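Local coordinates for protein phosphoribosylaminoimidazole carboxylase (Bombyx mori, PDB 4JA0) that probably catalyses two successive steps of de novo purine synthesis, AIR carboxylation and SAICAR formation, as a bifunctional enzyme with one domain for each, at residues K92-I97 with V206-I211; R104-G109 with A189-K194; D212-R217 with R249-V254; V270-S275 with L324-V329; T301-A306 with N334-V339. One frame throughout, in Å; residues are numbered along the deposited sequence.

Interaction 1: K92-I97 with V206-I211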
# COMPACT_ATOMS: atom_id res chain seq x y z
N LYS A 92 9.43 56.20 11.00
CA LYS A 92 8.75 56.22 9.70
C LYS A 92 7.42 56.96 9.88
O LYS A 92 6.67 56.68 10.82
CB LYS A 92 8.55 54.79 9.18
N LYS A 93 7.12 57.91 8.99
CA LYS A 93 5.90 58.73 9.15
C LYS A 93 4.61 57.98 8.79
O LYS A 93 4.51 57.37 7.71
CB LYS A 93 6.00 60.02 8.32
CG LYS A 93 4.91 61.03 8.68
CD LYS A 93 4.90 62.23 7.74
CE LYS A 93 6.18 63.04 7.86
NZ LYS A 93 6.09 64.31 7.09
N CYS A 94 3.63 58.03 9.70
CA CYS A 94 2.35 57.33 9.51
C CYS A 94 1.18 57.93 10.31
O CYS A 94 1.40 58.54 11.36
CB CYS A 94 2.53 55.85 9.83
SG CYS A 94 3.02 55.48 11.50
N GLU A 95 -0.05 57.75 9.82
CA GLU A 95 -1.22 58.31 10.52
C GLU A 95 -1.72 57.41 11.63
O GLU A 95 -2.11 56.26 11.39
CB GLU A 95 -2.37 58.62 9.55
CG GLU A 95 -2.03 59.64 8.47
CD GLU A 95 -3.24 60.08 7.65
OE1 GLU A 95 -4.32 59.47 7.81
OE2 GLU A 95 -3.09 61.01 6.83
N MET A 96 -1.77 57.95 12.83
CA MET A 96 -2.07 57.13 13.99
C MET A 96 -3.54 56.74 14.10
O MET A 96 -4.44 57.53 13.79
CB MET A 96 -1.64 57.87 15.27
CG MET A 96 -0.20 58.27 15.27
SD MET A 96 0.92 56.85 15.27
CE MET A 96 0.63 56.15 16.90
N ILE A 97 -3.76 55.50 14.52
CA ILE A 97 -5.09 55.06 14.90
C ILE A 97 -5.25 55.50 16.35
O ILE A 97 -4.44 55.16 17.20
CB ILE A 97 -5.26 53.50 14.87
CG1 ILE A 97 -4.53 52.86 13.68
CG2 ILE A 97 -6.73 53.11 14.89
CD1 ILE A 97 -4.89 53.43 12.37
N VAL A 206 1.72 49.80 11.29
CA VAL A 206 2.99 49.67 12.00
C VAL A 206 2.83 49.98 13.49
O VAL A 206 1.97 50.80 13.86
CB VAL A 206 4.10 50.55 11.35
CG1 VAL A 206 4.35 50.15 9.89
CG2 VAL A 206 3.72 52.00 11.42
N LEU A 207 3.60 49.31 14.33
CA LEU A 207 3.66 49.63 15.76
C LEU A 207 4.43 50.93 15.87
O LEU A 207 5.59 51.01 15.44
CB LEU A 207 4.37 48.52 16.53
CG LEU A 207 4.62 48.82 17.99
CD1 LEU A 207 3.32 48.81 18.76
CD2 LEU A 207 5.59 47.81 18.56
N ALA A 208 3.82 51.96 16.44
CA ALA A 208 4.31 53.29 16.10
C ALA A 208 4.50 54.33 17.19
O ALA A 208 5.03 55.41 16.91
CB ALA A 208 3.41 53.85 15.02
N ASP A 209 4.09 54.05 18.41
CA ASP A 209 4.20 55.10 19.43
C ASP A 209 5.55 55.07 20.13
O ASP A 209 6.59 55.32 19.52
CB ASP A 209 3.03 55.02 20.44
CG ASP A 209 2.95 56.25 21.34
OD1 ASP A 209 2.28 56.18 22.40
OD2 ASP A 209 3.57 57.29 21.00
N VAL A 210 5.50 54.79 21.42
CA VAL A 210 6.64 54.81 22.30
C VAL A 210 6.34 53.76 23.36
O VAL A 210 5.26 53.74 23.92
CB VAL A 210 6.78 56.19 22.94
CG1 VAL A 210 7.43 56.07 24.29
CG2 VAL A 210 7.56 57.11 22.03
N ILE A 211 7.29 52.87 23.62
CA ILE A 211 7.09 51.95 24.72
C ILE A 211 8.21 52.22 25.72
O ILE A 211 9.37 51.90 25.45
CB ILE A 211 7.08 50.47 24.24
CG1 ILE A 211 6.16 50.30 23.03
CG2 ILE A 211 6.65 49.54 25.37
CD1 ILE A 211 6.14 48.89 22.46

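Interaction 2: R104-G109 with A189-K194. With SO4 (sulfate ion), chain J.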
# COMPACT_ATOMS: atom_id res chain seq x y z
N ARG A 104 -3.07 42.68 29.40
CA ARG A 104 -2.85 42.34 30.81
C ARG A 104 -2.60 40.86 30.98
O ARG A 104 -3.25 40.05 30.35
CB ARG A 104 -4.09 42.67 31.63
CG ARG A 104 -4.67 44.01 31.32
CD ARG A 104 -5.93 44.23 32.11
NE ARG A 104 -6.63 45.42 31.64
CZ ARG A 104 -6.37 46.65 32.08
NH1 ARG A 104 -5.43 46.85 33.00
NH2 ARG A 104 -7.06 47.67 31.60
N ARG A 105 -1.70 40.51 31.89
CA ARG A 105 -1.52 39.11 32.26
C ARG A 105 -2.21 38.88 33.60
O ARG A 105 -2.76 37.81 33.84
CB ARG A 105 -0.01 38.77 32.33
CG ARG A 105 0.32 37.40 32.93
CD ARG A 105 -0.23 36.25 32.10
NE ARG A 105 0.59 35.97 30.93
CZ ARG A 105 0.25 35.11 29.97
NH1 ARG A 105 -0.90 34.46 30.06
NH2 ARG A 105 1.05 34.91 28.93
N LEU A 106 -2.22 39.91 34.44
CA LEU A 106 -2.80 39.85 35.77
C LEU A 106 -3.87 40.90 35.87
O LEU A 106 -3.88 41.86 35.11
CB LEU A 106 -1.75 40.21 36.81
CG LEU A 106 -0.62 39.26 37.14
CD1 LEU A 106 0.24 39.88 38.17
CD2 LEU A 106 -1.22 38.00 37.71
N ALA A 107 -4.78 40.73 36.84
CA ALA A 107 -5.74 41.79 37.15
C ALA A 107 -5.13 42.81 38.12
O ALA A 107 -4.75 42.47 39.26
CB ALA A 107 -7.02 41.20 37.72
N THR A 108 -5.01 44.05 37.67
CA THR A 108 -4.56 45.13 38.54
C THR A 108 -4.96 46.44 37.90
O THR A 108 -5.47 46.46 36.78
CB THR A 108 -3.04 45.11 38.73
OG1 THR A 108 -2.69 45.91 39.87
CG2 THR A 108 -2.35 45.66 37.49
N GLY A 109 -4.73 47.54 38.62
CA GLY A 109 -5.00 48.87 38.09
C GLY A 109 -6.47 49.21 37.95
O GLY A 109 -7.32 48.83 38.78
N ALA A 189 8.41 40.53 36.25
CA ALA A 189 7.11 40.20 35.69
C ALA A 189 6.55 41.39 34.96
O ALA A 189 6.32 42.44 35.56
CB ALA A 189 6.18 39.76 36.79
N LEU A 190 6.34 41.25 33.66
CA LEU A 190 5.63 42.27 32.90
C LEU A 190 4.17 41.99 33.15
O LEU A 190 3.69 40.87 32.89
CB LEU A 190 5.97 42.19 31.41
CG LEU A 190 5.35 43.26 30.52
CD1 LEU A 190 5.83 44.65 30.94
CD2 LEU A 190 5.66 43.02 29.03
N ILE A 191 3.46 43.00 33.64
CA ILE A 191 2.10 42.82 34.16
C ILE A 191 1.07 43.29 33.17
O ILE A 191 0.07 42.63 32.96
CB ILE A 191 1.92 43.51 35.56
CG1 ILE A 191 2.10 42.50 36.68
CG2 ILE A 191 0.52 44.00 35.75
CD1 ILE A 191 3.46 42.00 36.82
N ASP A 192 1.33 44.44 32.57
CA ASP A 192 0.47 44.93 31.52
C ASP A 192 1.20 45.90 30.63
O ASP A 192 2.35 46.24 30.91
CB ASP A 192 -0.85 45.51 32.07
CG ASP A 192 -0.64 46.66 33.07
OD1 ASP A 192 -1.12 46.53 34.21
OD2 ASP A 192 -0.09 47.72 32.69
N MET A 193 0.58 46.29 29.52
CA MET A 193 1.21 47.18 28.55
C MET A 193 0.21 47.97 27.76
O MET A 193 -0.92 47.53 27.59
CB MET A 193 1.97 46.39 27.51
CG MET A 193 3.39 46.11 27.79
SD MET A 193 3.90 45.52 26.19
CE MET A 193 4.14 47.09 25.39
N LYS A 194 0.66 49.08 27.20
CA LYS A 194 -0.15 49.86 26.26
C LYS A 194 0.73 50.24 25.07
O LYS A 194 1.87 50.69 25.23
CB LYS A 194 -0.71 51.13 26.92
S SO4 J . -5.11 50.64 33.92
O1 SO4 J . -4.85 51.78 34.79
O2 SO4 J . -5.69 49.60 34.75
O3 SO4 J . -6.05 51.03 32.86
O4 SO4 J . -3.88 50.14 33.30

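Interaction 3: D212-R217 with R249-V254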
# COMPACT_ATOMS: atom_id res chain seq x y z
N ASP A 212 7.88 52.85 26.84
CA ASP A 212 8.86 53.10 27.90
C ASP A 212 8.27 52.72 29.26
O ASP A 212 7.32 51.94 29.31
CB ASP A 212 9.35 54.56 27.88
CG ASP A 212 8.22 55.57 28.04
OD1 ASP A 212 7.20 55.23 28.66
OD2 ASP A 212 8.37 56.74 27.58
N SER A 213 8.81 53.26 30.35
CA SER A 213 8.28 52.96 31.68
C SER A 213 6.95 53.63 31.95
O SER A 213 6.34 53.39 32.99
CB SER A 213 9.25 53.29 32.80
OG SER A 213 10.34 52.40 32.80
N ASP A 214 6.48 54.45 31.01
CA ASP A 214 5.14 55.02 31.12
C ASP A 214 4.12 54.10 30.45
O ASP A 214 2.94 54.17 30.73
CB ASP A 214 5.10 56.41 30.48
CG ASP A 214 6.01 57.42 31.20
OD1 ASP A 214 6.17 57.31 32.44
OD2 ASP A 214 6.56 58.32 30.53
N SER A 215 4.60 53.18 29.63
CA SER A 215 3.75 52.33 28.83
C SER A 215 3.36 51.04 29.53
O SER A 215 2.40 50.37 29.13
CB SER A 215 4.46 51.95 27.52
OG SER A 215 5.07 53.08 26.91
N TRP A 216 4.07 50.69 30.60
CA TRP A 216 3.86 49.38 31.20
C TRP A 216 3.81 49.33 32.71
O TRP A 216 3.97 50.33 33.40
CB TRP A 216 4.90 48.38 30.67
CG TRP A 216 6.34 48.70 30.99
CD1 TRP A 216 6.83 49.26 32.13
CD2 TRP A 216 7.48 48.46 30.15
NE1 TRP A 216 8.20 49.37 32.06
CE2 TRP A 216 8.62 48.90 30.85
CE3 TRP A 216 7.64 47.90 28.87
CZ2 TRP A 216 9.91 48.81 30.31
CZ3 TRP A 216 8.92 47.81 28.34
CH2 TRP A 216 10.04 48.26 29.06
N ARG A 217 3.59 48.13 33.22
CA ARG A 217 3.57 47.89 34.65
C ARG A 217 4.55 46.75 34.95
O ARG A 217 4.37 45.63 34.48
CB ARG A 217 2.14 47.55 35.07
CG ARG A 217 1.87 47.63 36.54
CD ARG A 217 0.37 47.69 36.77
NE ARG A 217 -0.14 49.06 36.75
CZ ARG A 217 -1.36 49.42 36.34
NH1 ARG A 217 -2.22 48.51 35.88
NH2 ARG A 217 -1.73 50.70 36.38
N ARG A 249 15.02 57.39 39.61
CA ARG A 249 15.96 56.33 39.92
C ARG A 249 15.35 55.00 39.52
O ARG A 249 16.07 54.09 39.09
CB ARG A 249 16.37 56.36 41.41
N ASN A 250 14.03 54.89 39.59
CA ASN A 250 13.35 53.69 39.12
C ASN A 250 13.43 53.49 37.61
O ASN A 250 13.73 52.40 37.15
CB ASN A 250 11.89 53.70 39.55
CG ASN A 250 11.68 53.16 40.94
OD1 ASN A 250 12.63 52.73 41.60
ND2 ASN A 250 10.44 53.19 41.40
N PHE A 251 13.22 54.56 36.85
CA PHE A 251 13.24 54.47 35.39
C PHE A 251 14.64 54.23 34.86
O PHE A 251 14.81 53.61 33.81
CB PHE A 251 12.66 55.74 34.74
CG PHE A 251 11.17 55.91 34.92
CD1 PHE A 251 10.49 56.90 34.23
CD2 PHE A 251 10.45 55.08 35.77
CE1 PHE A 251 9.12 57.06 34.38
CE2 PHE A 251 9.07 55.24 35.94
CZ PHE A 251 8.40 56.23 35.23
N ALA A 252 15.65 54.74 35.56
CA ALA A 252 17.05 54.55 35.17
C ALA A 252 17.44 53.09 35.34
O ALA A 252 18.16 52.53 34.50
CB ALA A 252 17.97 55.45 35.98
N TRP A 253 16.95 52.46 36.40
CA TRP A 253 17.21 51.05 36.64
C TRP A 253 16.66 50.20 35.49
O TRP A 253 17.32 49.28 35.03
CB TRP A 253 16.62 50.60 37.98
CG TRP A 253 16.93 49.16 38.32
CD1 TRP A 253 18.09 48.67 38.85
CD2 TRP A 253 16.05 48.04 38.17
NE1 TRP A 253 17.99 47.31 39.03
CE2 TRP A 253 16.75 46.90 38.62
CE3 TRP A 253 14.75 47.88 37.68
CZ2 TRP A 253 16.19 45.62 38.60
CZ3 TRP A 253 14.20 46.61 37.67
CH2 TRP A 253 14.92 45.50 38.12
N VAL A 254 15.45 50.52 35.06
CA VAL A 254 14.84 49.82 33.95
C VAL A 254 15.60 50.04 32.64
O VAL A 254 15.83 49.09 31.90
CB VAL A 254 13.35 50.23 33.79
CG1 VAL A 254 12.81 49.77 32.45
CG2 VAL A 254 12.52 49.66 34.95

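Interaction 4: V270-S275 with L324-V329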
# COMPACT_ATOMS: atom_id res chain seq x y z
N VAL A 270 23.00 20.98 13.50
CA VAL A 270 23.85 20.29 12.54
C VAL A 270 23.01 19.38 11.66
O VAL A 270 22.27 18.52 12.16
CB VAL A 270 24.96 19.48 13.24
CG1 VAL A 270 25.93 18.93 12.21
CG2 VAL A 270 25.70 20.35 14.23
N VAL A 271 23.11 19.56 10.34
CA VAL A 271 22.43 18.66 9.42
C VAL A 271 23.42 17.66 8.83
O VAL A 271 24.32 18.05 8.10
CB VAL A 271 21.76 19.44 8.28
CG1 VAL A 271 20.89 18.51 7.46
CG2 VAL A 271 20.90 20.56 8.85
N PHE A 272 23.25 16.38 9.12
CA PHE A 272 24.08 15.36 8.48
C PHE A 272 23.34 14.82 7.26
O PHE A 272 22.23 14.30 7.41
CB PHE A 272 24.34 14.17 9.41
CG PHE A 272 25.33 14.43 10.50
CD1 PHE A 272 26.14 15.56 10.48
CD2 PHE A 272 25.47 13.53 11.54
CE1 PHE A 272 27.06 15.78 11.50
CE2 PHE A 272 26.38 13.75 12.56
CZ PHE A 272 27.18 14.88 12.54
N MET A 273 23.94 14.93 6.08
CA MET A 273 23.38 14.25 4.92
C MET A 273 24.27 13.05 4.56
O MET A 273 25.51 13.15 4.60
CB MET A 273 23.25 15.20 3.73
CG MET A 273 24.56 15.80 3.36
SD MET A 273 24.51 17.40 2.58
CE MET A 273 24.16 16.88 0.93
N GLY A 274 23.64 11.92 4.24
CA GLY A 274 24.36 10.69 3.92
C GLY A 274 25.07 10.70 2.57
O GLY A 274 25.98 9.90 2.33
N SER A 275 24.65 11.61 1.70
CA SER A 275 25.24 11.77 0.37
C SER A 275 25.21 13.23 -0.07
O SER A 275 24.27 13.95 0.26
CB SER A 275 24.47 10.94 -0.66
OG SER A 275 24.70 11.46 -1.97
N LEU A 324 22.26 21.84 21.21
CA LEU A 324 22.65 21.11 20.04
C LEU A 324 21.50 20.31 19.48
O LEU A 324 20.88 19.52 20.19
CB LEU A 324 23.82 20.19 20.41
CG LEU A 324 24.47 19.35 19.33
CD1 LEU A 324 24.98 20.25 18.23
CD2 LEU A 324 25.59 18.53 19.94
N VAL A 325 21.20 20.52 18.20
CA VAL A 325 20.19 19.74 17.50
C VAL A 325 20.76 19.15 16.22
O VAL A 325 21.34 19.88 15.41
CB VAL A 325 18.98 20.59 17.15
CG1 VAL A 325 18.05 19.80 16.27
CG2 VAL A 325 18.27 21.01 18.40
N PHE A 326 20.59 17.84 16.03
CA PHE A 326 20.98 17.16 14.79
C PHE A 326 19.81 16.90 13.86
O PHE A 326 18.77 16.38 14.28
CB PHE A 326 21.64 15.82 15.09
CG PHE A 326 22.92 15.94 15.83
CD1 PHE A 326 23.99 16.62 15.27
CD2 PHE A 326 23.07 15.35 17.07
CE1 PHE A 326 25.20 16.73 15.95
CE2 PHE A 326 24.27 15.44 17.76
CZ PHE A 326 25.34 16.13 17.21
N ILE A 327 19.99 17.24 12.59
CA ILE A 327 19.02 16.89 11.57
C ILE A 327 19.62 15.86 10.63
O ILE A 327 20.71 16.08 10.08
CB ILE A 327 18.54 18.13 10.79
CG1 ILE A 327 17.74 19.04 11.74
CG2 ILE A 327 17.72 17.72 9.55
CD1 ILE A 327 17.40 20.38 11.16
N ALA A 328 18.93 14.72 10.50
CA ALA A 328 19.40 13.61 9.65
C ALA A 328 18.68 13.53 8.33
O ALA A 328 17.47 13.24 8.28
CB ALA A 328 19.29 12.28 10.40
N VAL A 329 19.45 13.74 7.26
CA VAL A 329 18.94 13.69 5.89
C VAL A 329 19.55 12.51 5.11
O VAL A 329 20.69 12.56 4.66
CB VAL A 329 19.24 15.00 5.15
CG1 VAL A 329 18.73 14.94 3.71
CG2 VAL A 329 18.62 16.17 5.88

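Interaction 5: T301-A306 with N334-V339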
# COMPACT_ATOMS: atom_id res chain seq x y z
N THR A 301 28.17 12.82 5.79
CA THR A 301 28.68 11.58 6.35
C THR A 301 27.64 10.47 6.27
O THR A 301 26.44 10.71 6.38
CB THR A 301 29.16 11.71 7.82
OG1 THR A 301 29.82 10.50 8.22
CG2 THR A 301 27.99 12.00 8.76
N SER A 302 28.14 9.24 6.11
CA SER A 302 27.31 8.06 5.95
C SER A 302 27.33 7.22 7.22
O SER A 302 28.37 7.09 7.85
CB SER A 302 27.84 7.25 4.76
OG SER A 302 26.97 6.22 4.33
N ALA A 303 26.20 6.68 7.63
CA ALA A 303 26.22 5.74 8.75
C ALA A 303 26.53 4.30 8.29
O ALA A 303 26.73 3.39 9.12
CB ALA A 303 24.92 5.80 9.51
N HIS A 304 26.56 4.09 6.97
CA HIS A 304 26.85 2.78 6.40
C HIS A 304 28.27 2.72 5.81
O HIS A 304 29.02 1.78 6.06
CB HIS A 304 25.87 2.47 5.29
CG HIS A 304 24.44 2.65 5.67
ND1 HIS A 304 23.74 1.71 6.41
CD2 HIS A 304 23.54 3.62 5.36
CE1 HIS A 304 22.49 2.11 6.56
NE2 HIS A 304 22.34 3.26 5.93
N LYS A 305 28.62 3.74 5.04
CA LYS A 305 29.89 3.76 4.33
C LYS A 305 31.02 4.34 5.17
O LYS A 305 32.20 4.15 4.84
CB LYS A 305 29.76 4.55 3.05
CG LYS A 305 28.68 4.07 2.11
CD LYS A 305 28.83 4.85 0.82
CE LYS A 305 27.61 4.76 -0.04
NZ LYS A 305 27.86 5.47 -1.31
N ALA A 306 30.68 5.07 6.21
CA ALA A 306 31.70 5.61 7.10
C ALA A 306 31.23 5.65 8.55
O ALA A 306 31.16 6.71 9.17
CB ALA A 306 32.10 6.99 6.65
N ASN A 334 17.01 4.83 5.68
CA ASN A 334 17.69 5.74 6.59
C ASN A 334 18.21 5.04 7.84
O ASN A 334 17.43 4.68 8.74
CB ASN A 334 16.75 6.90 6.93
CG ASN A 334 17.21 7.73 8.12
OD1 ASN A 334 18.42 7.88 8.37
ND2 ASN A 334 16.24 8.30 8.83
N GLY A 335 19.53 4.80 7.88
CA GLY A 335 20.15 4.27 9.08
C GLY A 335 20.89 5.35 9.86
O GLY A 335 21.19 5.18 11.03
N LEU A 336 21.14 6.47 9.19
CA LEU A 336 21.88 7.61 9.74
C LEU A 336 21.21 8.21 10.96
O LEU A 336 21.84 8.36 12.02
CB LEU A 336 22.04 8.68 8.66
CG LEU A 336 22.86 9.94 8.92
CD1 LEU A 336 24.26 9.55 9.38
CD2 LEU A 336 22.93 10.76 7.64
N GLY A 337 19.95 8.60 10.81
CA GLY A 337 19.20 9.16 11.90
C GLY A 337 19.14 8.25 13.10
O GLY A 337 19.52 8.65 14.19
N PRO A 338 18.66 7.00 12.90
CA PRO A 338 18.60 6.04 14.01
C PRO A 338 19.93 5.73 14.63
O PRO A 338 19.97 5.50 15.84
CB PRO A 338 18.02 4.80 13.36
CG PRO A 338 17.10 5.37 12.30
CD PRO A 338 17.88 6.54 11.74
N VAL A 339 21.00 5.74 13.85
CA VAL A 339 22.32 5.48 14.43
C VAL A 339 22.77 6.67 15.30
O VAL A 339 23.27 6.46 16.40
CB VAL A 339 23.36 5.05 13.35
CG1 VAL A 339 24.78 5.32 13.79
CG2 VAL A 339 23.17 3.57 13.04

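Interaction 1: K92-I97 with V206-I211
C94 and M96 bring their sulfur atoms to one small target, the methyl group A208 CB, and so join strand 94-96 to the end of strand 205-207. The snug half of the contact lies round C94. Its SG sits 3.6 Å from V206 CG2 and 3.9 Å from A208 CB, touching two residues that stand next but one to each other in the chain. A chi1 of 61° puts this sulfur between the backbone N and the carbonyl carbon of C94, on the side where V206 presents its CG2 branch. The M96 half is looser. Its CB is not aimed at the partner, and the chain has to bend at chi2 (-65°) and again at chi3 (-68°) before SD comes 3.9 Å from A208 CB. The terminal CE stays by A208 CB, at 4.1 Å, and only brushes D209. The two backbones do not pair here, with M96 CA and A208 CA 7.7 Å apart, and the link is purely apolar. Most of the touching residues are partly open to solvent. E95 is exposed, its OE1 held weakly by N156 N, and the K93 ammonium forms a salt bridge with D26. D209 lies at the polar margin, its side chain about 5 Å from a bound sulfate and its carboxylate close to that of E196. Strand 188-200 is the shared neighbour: E95 and I97 bond to V199 and F197 through their backbones, V206 to G198, while L207 packs on F68 and L71 of helix 57-74.

Interaction 2: R104-G109 with A189-K194
R104 and D192 face each other as an antiparallel non-hydrogen-bonded pair, CA to CA 4.3 Å, and send their side chains side by side to the same face of the sheet. Next to them R105 N donates to I191 O over 3.0 Å in a nearly straight bond (172°), the one backbone hydrogen bond between 104-109 and 189-194. The R104 and D192 charges lie near each other without a salt bridge: NH1 of R104 stays 4.5 Å from OD1 of D192, and their planes stand 70° apart. Each has a stronger mate elsewhere. R104 NE forms a salt bridge with E130, and D192 OD1 one with R217. The chain of R104 runs extended from CG to NE, which carries the guanidinium to the sulfate; the ion lies at the edge of that group, in its plane, and NH1 donates to sulfate O2 at 3.3 Å. S110 N donates to the same ion. R105 leads its guanidinium off to E180, and T108 OG1 bonds to E120. This leaves T108 CG2 to face D192 OD1 at 3.6 Å and I191 CG2 at 3.7 Å. I191 fills the apolar part, its CG1 meeting L106 CD1 at 3.5 Å. Buried charges are thus matched by acidic or basic partners, while the positive edge of R104 is turned to an anion. The sulfate probably comes from the crystallisation liquor, but its place is consistent with a pocket for the substrate's phosphate, as in related SAICAR synthetases.

Interaction 3: D212-R217 with R249-V254
S213 sets its CB squarely over the ring of F251, 3.6 Å from the centroid and only 10° off the ring normal, a CH-pi contact between loop 212-215 and helix 241-257. The S213 hydroxyl leans past the ring toward the next turn of the helix, where OG lies 3.6 Å from V254 CG1. D214 meets F251 differently: the two side chains cross at about a right angle, carboxylate and ring planes 68° apart, and OD1 comes obliquely to 3.5 Å from CE1. W216 offers an edge, not a face, its CZ2 touching V254 CG1 at 3.7 Å in the indole plane. One indole face is occupied by D212 O, and W183 makes an edge-to-face pair with the ring. The loop keeps its shape through bonds of its own. D212 OD1 accepts from D214 N, from above the carboxylate plane, to form an Asx turn, while D212 N donates to S215 OG. An alanine in place of F251 would take away the face under S213 CB and the neighbour of D214 OD1, and would probably open a gap that lets the loop shift on the helix. Helix and loop thus join by apolar and CH-pi packing, two oxygens resting against carbon, with no hydrogen bond between 212-217 and 249-254; D212 and S215 bond within the loop, S215 OG also to V210 O and D212 OD2 weakly to S60.

Interaction 4: V270-S275 with L324-V329
V270 starts the pairing with two bonds: its N donates to V325 O (2.8 Å), and its O accepts from I327 N. Its side chain lies beside that of F326, pointing the same way, so that V270 CB meets the ring edge at CD1, 3.6 Å off, while CG2 reaches toward L324 CD1. V271 turns to the other face. Its two branches divide the work: CG1, anti to the backbone N at chi1 -172°, touches V329 CG2 at 3.6 Å, and CG2 comes 3.9 Å from I327 CB. An alanine at V271 lacks both branches, and would probably leave a gap beside V329 CG2 and the I327 side chain. The two strands run parallel, 23° apart in direction, in the five-stranded parallel sheet of the AIR carboxylase domain, a three-layer alpha/beta/alpha sandwich with flavodoxin-like strand order 2-1-3-4-5. Helix 279-291 packs on the face of M273 and I327, and helix 307-317 on that of V270, F272 and F326. F272 follows with N donating to I327 O (2.7 Å) and O accepting from V329 N (2.8 Å). Its ring and that of F326 are tilted 30° to each other and slid apart, centroids 5.6 Å from each other, with little overlap. M273 CA makes a CA-H...O contact with V329 O; its side chain bends away to C282 and to L420 of a neighbouring subunit. Past the strand end G274 N still donates to V329 O at 3.0 Å, and S275 OG accepts from A277 N.

Interaction 5: T301-A306 with N334-V339
The loop after strand 296-300 and the glycine-rich start of helix 336-343 meet at the C-terminal ends of the parallel strands, where AIR carboxylases of this family place their active sites. A303 is the centre of the contact: its CB sits 3.5 Å from L336 CA and 3.8 Å from L336 CD1, with V339 CB a little farther along the helix. With L336 CG anti to the backbone N (chi1 -175°), CD1 goes to A303 and the other branch, CD2, to T301 O at 3.7 Å. H304 brings its imidazole obliquely to G335, NE2 3.8 Å from the glycine N, where a CB would run into the ring. Each segment braces itself. S302 OG accepts from K305 N in an ST motif and weakly from H304 N, while N334 OD1 caps the helix start by accepting from G337 N (3.0 Å). H304 also packs on P369 of a neighbouring subunit, and V339 on its A303. Such a loop against a capped helix start at a subunit junction is consistent with the active-site region of PurE-like AIR carboxylases.

How the interactions relate
Interactions 1 and 2 and segment 212-217 of interaction 3 lie in the SAICAR synthetase part and interactions 4 and 5 in the AIR carboxylase part, the two groups at least 43 Å apart between centres. Strand 188-200 unites the first group: it belongs to interaction 2, neighbours both strands of interaction 1, and pairs with strand 216-220 of interaction 3, where D192 salt-bridges R217. Along the chain, interaction 2 falls between the segments of interaction 1, and interaction 3 follows both. Interactions 4 and 5 have interleaved segments and centres only 10 Å apart, strand 323-329 leading to helix 336-343. The two groups do not touch, in keeping with two activities on one chain.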